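Local coordinates for acyl-ACP thioesterase (Bacteroides thetaiotaomicron, PDB 2ESS), which probably hydrolyses the thioester of fatty acyl-acyl carrier proteins, releasing free fatty acids, at residues E183-L188 against F228-K233; L36-F41 against F79-W84. All blocks are in the same frame, centred on the assembly; numbering follows the deposited sequence.

Contact 1: E183-L188 against F228-K233; sequences EHILDL and FHVEVK
Ile185, near the C-terminal end of helix 178-186, faces Val230 on strand 227-234, and their CA atoms lie 7.6 Å apart. Leu188 N bonds back to Ile185 O at 3.0 Å, which holds Leu188 close to Ile185. Three apolar pairs make the contact. Leu188 and Val230 reach toward each other tip to tip, with Leu188 CD1 4.0 Å from Val230 CG1. That CG1 branch stands anti to the backbone N of Val230 (chi1 177°). It also meets the helix, since Ile185 CG2 lies 4.2 Å from Val230 CG1. The other branch of Ile185 serves Val232: Ile185 CG1 is 4.1 Å from Val232 CG2, and the two side chains cross obliquely. The two branches of Ile185 are thus divided between two strand residues that point to the same side, while Glu231 between them points away. Neighbouring strands widen the apolar layer. Ile185 also rests on Met204 and Ser243, and both Leu188 and Val232 touch Phe218. On the helix side, Glu183 forms a salt bridge with Arg180 of the second subunit, so this short helix also takes part in the dimer. A helix laid on one face of an antiparallel sheet in this way is characteristic of the hot-dog fold, here its C-terminal copy.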
loop_
_atom_site.group_PDB
_atom_site.type_symbol
_atom_site.label_atom_id
_atom_site.label_comp_id
_atom_site.label_asym_id
_atom_site.label_seq_id
_atom_site.Cartn_x
_atom_site.Cartn_y
_atom_site.Cartn_z
ATOM N N GLU A 183 -1.119 3.225 -9.680
ATOM C CA GLU A 183 -2.327 2.427 -9.458
ATOM C C GLU A 183 -3.497 2.849 -10.340
ATOM O O GLU A 183 -4.161 2.008 -10.937
ATOM C CB GLU A 183 -2.795 2.517 -8.010
ATOM C CG GLU A 183 -1.887 1.790 -6.995
ATOM C CD GLU A 183 -2.424 1.860 -5.530
ATOM O OE1 GLU A 183 -3.636 2.206 -5.355
ATOM O OE2 GLU A 183 -1.632 1.563 -4.583
ATOM N N HIS A 184 -3.773 4.153 -10.408
ATOM C CA HIS A 184 -4.912 4.597 -11.226
ATOM C C HIS A 184 -4.702 4.327 -12.735
ATOM O O HIS A 184 -5.624 3.984 -13.429
ATOM C CB HIS A 184 -5.236 6.068 -10.955
ATOM C CG HIS A 184 -5.675 6.327 -9.543
ATOM N ND1 HIS A 184 -6.712 5.637 -8.948
ATOM C CD2 HIS A 184 -5.204 7.182 -8.604
ATOM C CE1 HIS A 184 -6.855 6.056 -7.701
ATOM N NE2 HIS A 184 -5.956 6.997 -7.471
ATOM N N ILE A 185 -3.478 4.476 -13.227
ATOM C CA ILE A 185 -3.191 4.240 -14.635
ATOM C C ILE A 185 -3.389 2.761 -14.968
ATOM O O ILE A 185 -4.044 2.403 -15.972
ATOM C CB ILE A 185 -1.753 4.741 -14.997
ATOM C CG1 ILE A 185 -1.717 6.275 -14.963
ATOM C CG2 ILE A 185 -1.312 4.251 -16.380
ATOM C CD1 ILE A 185 -0.350 6.821 -14.894
ATOM N N LEU A 186 -2.838 1.911 -14.108
ATOM C CA LEU A 186 -2.928 0.459 -14.310
ATOM C C LEU A 186 -4.347 -0.037 -14.183
ATOM O O LEU A 186 -4.686 -1.010 -14.831
ATOM C CB LEU A 186 -1.969 -0.313 -13.416
ATOM C CG LEU A 186 -0.489 0.015 -13.778
ATOM C CD1 LEU A 186 0.471 -0.846 -12.989
ATOM C CD2 LEU A 186 -0.207 -0.120 -15.297
ATOM N N ASP A 187 -5.217 0.693 -13.473
ATOM C CA ASP A 187 -6.670 0.349 -13.462
ATOM C C ASP A 187 -7.414 0.648 -14.752
ATOM O O ASP A 187 -8.537 0.240 -14.880
ATOM C CB ASP A 187 -7.421 1.017 -12.295
ATOM C CG ASP A 187 -7.059 0.399 -10.912
ATOM O OD1 ASP A 187 -6.669 -0.784 -10.881
ATOM O OD2 ASP A 187 -7.177 1.090 -9.864
ATOM N N LEU A 188 -6.806 1.347 -15.709
ATOM C CA LEU A 188 -7.441 1.584 -17.000
ATOM C C LEU A 188 -7.523 0.327 -17.864
ATOM O O LEU A 188 -8.359 0.269 -18.750
ATOM C CB LEU A 188 -6.669 2.657 -17.792
ATOM C CG LEU A 188 -6.661 4.055 -17.176
ATOM C CD1 LEU A 188 -5.577 4.887 -17.821
ATOM C CD2 LEU A 188 -8.077 4.716 -17.285
ATOM N N PHE A 228 0.968 1.211 -24.902
ATOM C CA PHE A 228 -0.002 2.228 -24.598
ATOM C C PHE A 228 0.676 3.456 -24.042
ATOM O O PHE A 228 1.540 3.370 -23.186
ATOM C CB PHE A 228 -0.992 1.714 -23.565
ATOM C CG PHE A 228 -1.726 0.500 -23.990
ATOM C CD1 PHE A 228 -1.153 -0.748 -23.880
ATOM C CD2 PHE A 228 -3.000 0.599 -24.508
ATOM C CE1 PHE A 228 -1.857 -1.872 -24.270
ATOM C CE2 PHE A 228 -3.693 -0.529 -24.886
ATOM C CZ PHE A 228 -3.109 -1.761 -24.776
ATOM N N HIS A 229 0.263 4.622 -24.509
ATOM C CA HIS A 229 0.760 5.870 -23.930
ATOM C C HIS A 229 -0.416 6.560 -23.276
ATOM O O HIS A 229 -1.475 6.670 -23.874
ATOM C CB HIS A 229 1.373 6.782 -24.980
ATOM C CG HIS A 229 2.576 6.219 -25.661
ATOM N ND1 HIS A 229 3.305 6.939 -26.584
ATOM C CD2 HIS A 229 3.180 5.009 -25.571
ATOM C CE1 HIS A 229 4.299 6.196 -27.033
ATOM N NE2 HIS A 229 4.244 5.019 -26.438
ATOM N N VAL A 230 -0.215 7.014 -22.046
ATOM C CA VAL A 230 -1.257 7.540 -21.208
ATOM C C VAL A 230 -0.835 8.943 -20.736
ATOM O O VAL A 230 0.338 9.207 -20.419
ATOM C CB VAL A 230 -1.573 6.594 -20.006
ATOM C CG1 VAL A 230 -2.644 7.216 -19.098
ATOM C CG2 VAL A 230 -1.977 5.181 -20.488
ATOM N N GLU A 231 -1.801 9.846 -20.745
ATOM C CA GLU A 231 -1.641 11.173 -20.200
ATOM C C GLU A 231 -2.750 11.374 -19.182
ATOM O O GLU A 231 -3.881 11.008 -19.442
ATOM C CB GLU A 231 -1.734 12.196 -21.338
ATOM C CG GLU A 231 -1.326 13.587 -21.000
ATOM C CD GLU A 231 -1.159 14.462 -22.266
ATOM O OE1 GLU A 231 -2.192 14.859 -22.851
ATOM O OE2 GLU A 231 0.005 14.750 -22.662
ATOM N N VAL A 232 -2.389 11.881 -17.998
ATOM C CA VAL A 232 -3.332 12.269 -16.969
ATOM C C VAL A 232 -3.358 13.802 -16.903
ATOM O O VAL A 232 -2.309 14.445 -16.833
ATOM C CB VAL A 232 -2.984 11.700 -15.567
ATOM C CG1 VAL A 232 -4.129 11.977 -14.576
ATOM C CG2 VAL A 232 -2.704 10.187 -15.622
ATOM N N LYS A 233 -4.552 14.378 -16.952
ATOM C CA LYS A 233 -4.734 15.827 -16.833
ATOM C C LYS A 233 -5.609 16.170 -15.631
ATOM O O LYS A 233 -6.515 15.410 -15.265
ATOM C CB LYS A 233 -5.400 16.414 -18.073
ATOM C CG LYS A 233 -4.601 16.317 -19.318
ATOM C CD LYS A 233 -5.335 16.970 -20.467
ATOM C CE LYS A 233 -4.714 16.588 -21.786
ATOM N NZ LYS A 233 -5.420 17.250 -22.938
#

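Contact 2: L36-F41 against F79-W84; sequences LNCAGF and FSVQTW
The central helix of the N-terminal hot-dog domain, 28-45, meets strand 78-88 of the sheet here through Cys38. Its side chain points to the strand and lies against Val81. Cys38 SG is 4.0 Å from Val81 CB and equally close to the CG1 methyl. Cys38 CB adds a further approach to that methyl, 4.1 Å from Val81 CG1. The thiol sulfur and the carbon that carries it therefore both lean on one branch of the valine. Val81 CG1 is placed for this by a chi1 of 174°, which sets it opposite the backbone N.

In the hot-dog fold an antiparallel sheet wraps round a long helix. Strand 78-88 is paired with 9-14 on one edge and 92-100 on the other. Cys38 also touches Tyr11 and Phe13 of strand 9-14, so it packs on two adjacent strands.

Two residues further along the strand, Thr83 also points to the helix. Its methyl does the touching: Thr83 CG2 lies 3.9 Å from Cys38 O and 4.3 Å from Cys38 CB. The hydroxyl has other partners. Thr83 OG1 is hydrogen-bonded to Arg95 NH1 and to Asn96 O, both on strand 92-100. With chi1 at -174°, OG1 is anti to the backbone N, and the methyl sits between N and the carbonyl carbon. These bonds probably help to fix the rotation of the side chain and so hold the methyl against Cys38. The intervening Gln82 points away from the helix. On the helix, Leu36 packs on Phe18 and Asn37 on Pro17, both of the second subunit.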
loop_
_atom_site.group_PDB
_atom_site.type_symbol
_atom_site.label_atom_id
_atom_site.label_comp_id
_atom_site.label_asym_id
_atom_site.label_seq_id
_atom_site.Cartn_x
_atom_site.Cartn_y
_atom_site.Cartn_z
ATOM N N LEU A 36 11.392 3.635 -4.609
ATOM C CA LEU A 36 11.512 4.998 -4.103
ATOM C C LEU A 36 11.933 5.051 -2.636
ATOM O O LEU A 36 12.761 5.864 -2.257
ATOM C CB LEU A 36 10.210 5.773 -4.361
ATOM C CG LEU A 36 9.830 5.872 -5.850
ATOM C CD1 LEU A 36 8.547 6.744 -6.076
ATOM C CD2 LEU A 36 11.017 6.418 -6.671
ATOM N N ASN A 37 11.407 4.151 -1.813
ATOM C CA ASN A 37 11.856 4.048 -0.423
ATOM C C ASN A 37 13.326 3.661 -0.353
ATOM O O ASN A 37 14.048 4.139 0.538
ATOM C CB ASN A 37 11.039 3.007 0.359
ATOM C CG ASN A 37 9.619 3.495 0.712
ATOM O OD1 ASN A 37 9.368 4.679 0.821
ATOM N ND2 ASN A 37 8.707 2.554 0.921
ATOM N N CYS A 38 13.771 2.777 -1.250
ATOM C CA CYS A 38 15.184 2.322 -1.238
ATOM C C CYS A 38 16.175 3.458 -1.619
ATOM O O CYS A 38 17.263 3.606 -1.024
ATOM C CB CYS A 38 15.413 1.083 -2.135
ATOM S SG CYS A 38 14.718 -0.407 -1.412
ATOM N N ALA A 39 15.739 4.271 -2.561
ATOM C CA ALA A 39 16.446 5.435 -2.984
ATOM C C ALA A 39 16.668 6.364 -1.792
ATOM O O ALA A 39 17.762 6.863 -1.571
ATOM C CB ALA A 39 15.631 6.143 -4.074
ATOM N N GLY A 40 15.597 6.572 -1.031
ATOM C CA GLY A 40 15.608 7.312 0.190
ATOM C C GLY A 40 16.484 6.718 1.272
ATOM O O GLY A 40 17.211 7.459 1.882
ATOM N N PHE A 41 16.444 5.397 1.496
ATOM C CA PHE A 41 17.317 4.773 2.502
ATOM C C PHE A 41 18.795 5.020 2.137
ATOM O O PHE A 41 19.649 5.310 2.996
ATOM C CB PHE A 41 17.163 3.242 2.617
ATOM C CG PHE A 41 15.740 2.736 2.873
ATOM C CD1 PHE A 41 14.854 3.411 3.709
ATOM C CD2 PHE A 41 15.320 1.514 2.294
ATOM C CE1 PHE A 41 13.537 2.900 3.930
ATOM C CE2 PHE A 41 14.024 0.997 2.504
ATOM C CZ PHE A 41 13.130 1.691 3.323
ATOM N N PHE A 79 12.566 -11.182 -2.002
ATOM C CA PHE A 79 13.202 -10.496 -3.087
ATOM C C PHE A 79 14.053 -9.373 -2.539
ATOM O O PHE A 79 13.991 -9.044 -1.364
ATOM C CB PHE A 79 12.185 -10.023 -4.151
ATOM C CG PHE A 79 11.279 -8.889 -3.725
ATOM C CD1 PHE A 79 10.114 -9.150 -3.006
ATOM C CD2 PHE A 79 11.552 -7.567 -4.103
ATOM C CE1 PHE A 79 9.245 -8.139 -2.622
ATOM C CE2 PHE A 79 10.667 -6.540 -3.741
ATOM C CZ PHE A 79 9.518 -6.825 -3.008
ATOM N N SER A 80 14.888 -8.806 -3.384
ATOM C CA SER A 80 15.684 -7.669 -2.937
ATOM C C SER A 80 15.837 -6.625 -4.027
ATOM O O SER A 80 15.619 -6.903 -5.225
ATOM C CB SER A 80 17.040 -8.149 -2.400
ATOM O OG SER A 80 17.728 -8.796 -3.412
ATOM N N VAL A 81 16.178 -5.428 -3.573
ATOM C CA VAL A 81 16.405 -4.295 -4.436
ATOM C C VAL A 81 17.821 -3.787 -4.177
ATOM O O VAL A 81 18.242 -3.599 -3.016
ATOM C CB VAL A 81 15.378 -3.198 -4.151
ATOM C CG1 VAL A 81 15.689 -1.915 -4.962
ATOM C CG2 VAL A 81 13.960 -3.712 -4.383
ATOM N N GLN A 82 18.558 -3.561 -5.252
ATOM C CA GLN A 82 19.846 -2.871 -5.191
ATOM C C GLN A 82 19.647 -1.521 -5.870
ATOM O O GLN A 82 18.915 -1.415 -6.846
ATOM C CB GLN A 82 20.938 -3.656 -5.906
ATOM C CG GLN A 82 21.479 -4.824 -5.117
ATOM C CD GLN A 82 22.333 -5.723 -5.949
ATOM O OE1 GLN A 82 22.354 -5.627 -7.166
ATOM N NE2 GLN A 82 23.042 -6.604 -5.298
ATOM N N THR A 83 20.327 -0.505 -5.358
ATOM C CA THR A 83 20.247 0.829 -5.919
ATOM C C THR A 83 21.583 1.549 -5.760
ATOM O O THR A 83 22.360 1.284 -4.833
ATOM C CB THR A 83 19.093 1.624 -5.258
ATOM O OG1 THR A 83 18.957 2.865 -5.940
ATOM C CG2 THR A 83 19.327 1.814 -3.745
ATOM N N TRP A 84 21.833 2.465 -6.682
ATOM C CA TRP A 84 23.079 3.180 -6.743
ATOM C C TRP A 84 22.868 4.406 -7.625
ATOM O O TRP A 84 21.936 4.450 -8.438
ATOM C CB TRP A 84 24.195 2.282 -7.329
ATOM C CG TRP A 84 23.953 1.848 -8.726
ATOM C CD1 TRP A 84 24.358 2.480 -9.865
ATOM C CD2 TRP A 84 23.224 0.693 -9.141
ATOM N NE1 TRP A 84 23.915 1.791 -10.962
ATOM C CE2 TRP A 84 23.219 0.685 -10.541
ATOM C CE3 TRP A 84 22.559 -0.331 -8.454
ATOM C CZ2 TRP A 84 22.606 -0.315 -11.273
ATOM C CZ3 TRP A 84 21.947 -1.314 -9.173
ATOM C CH2 TRP A 84 21.970 -1.303 -10.575
#

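From the N terminus, helix 28-45 comes first, and contact 2 closes when the chain returns in strand 78-88. That loop holds helix 50-55 and strand 58-69. The chain then runs on through strands 92-100 and 106-118 into the C-terminal hot-dog half. There helix 178-186 leads, through helix 191-196 and strands 199-206 and 215-224, to strand 227-234, where contact 1 closes. The loops are in series and neither nest nor cross. The centres of contacts 1 and 2 are about 25 Å apart, on opposite sides of the chain's centre. Each ties a helix to the same long antiparallel sheet, continuous through the pairing of strands 58-69 and 199-206. Both helices also reach the second subunit.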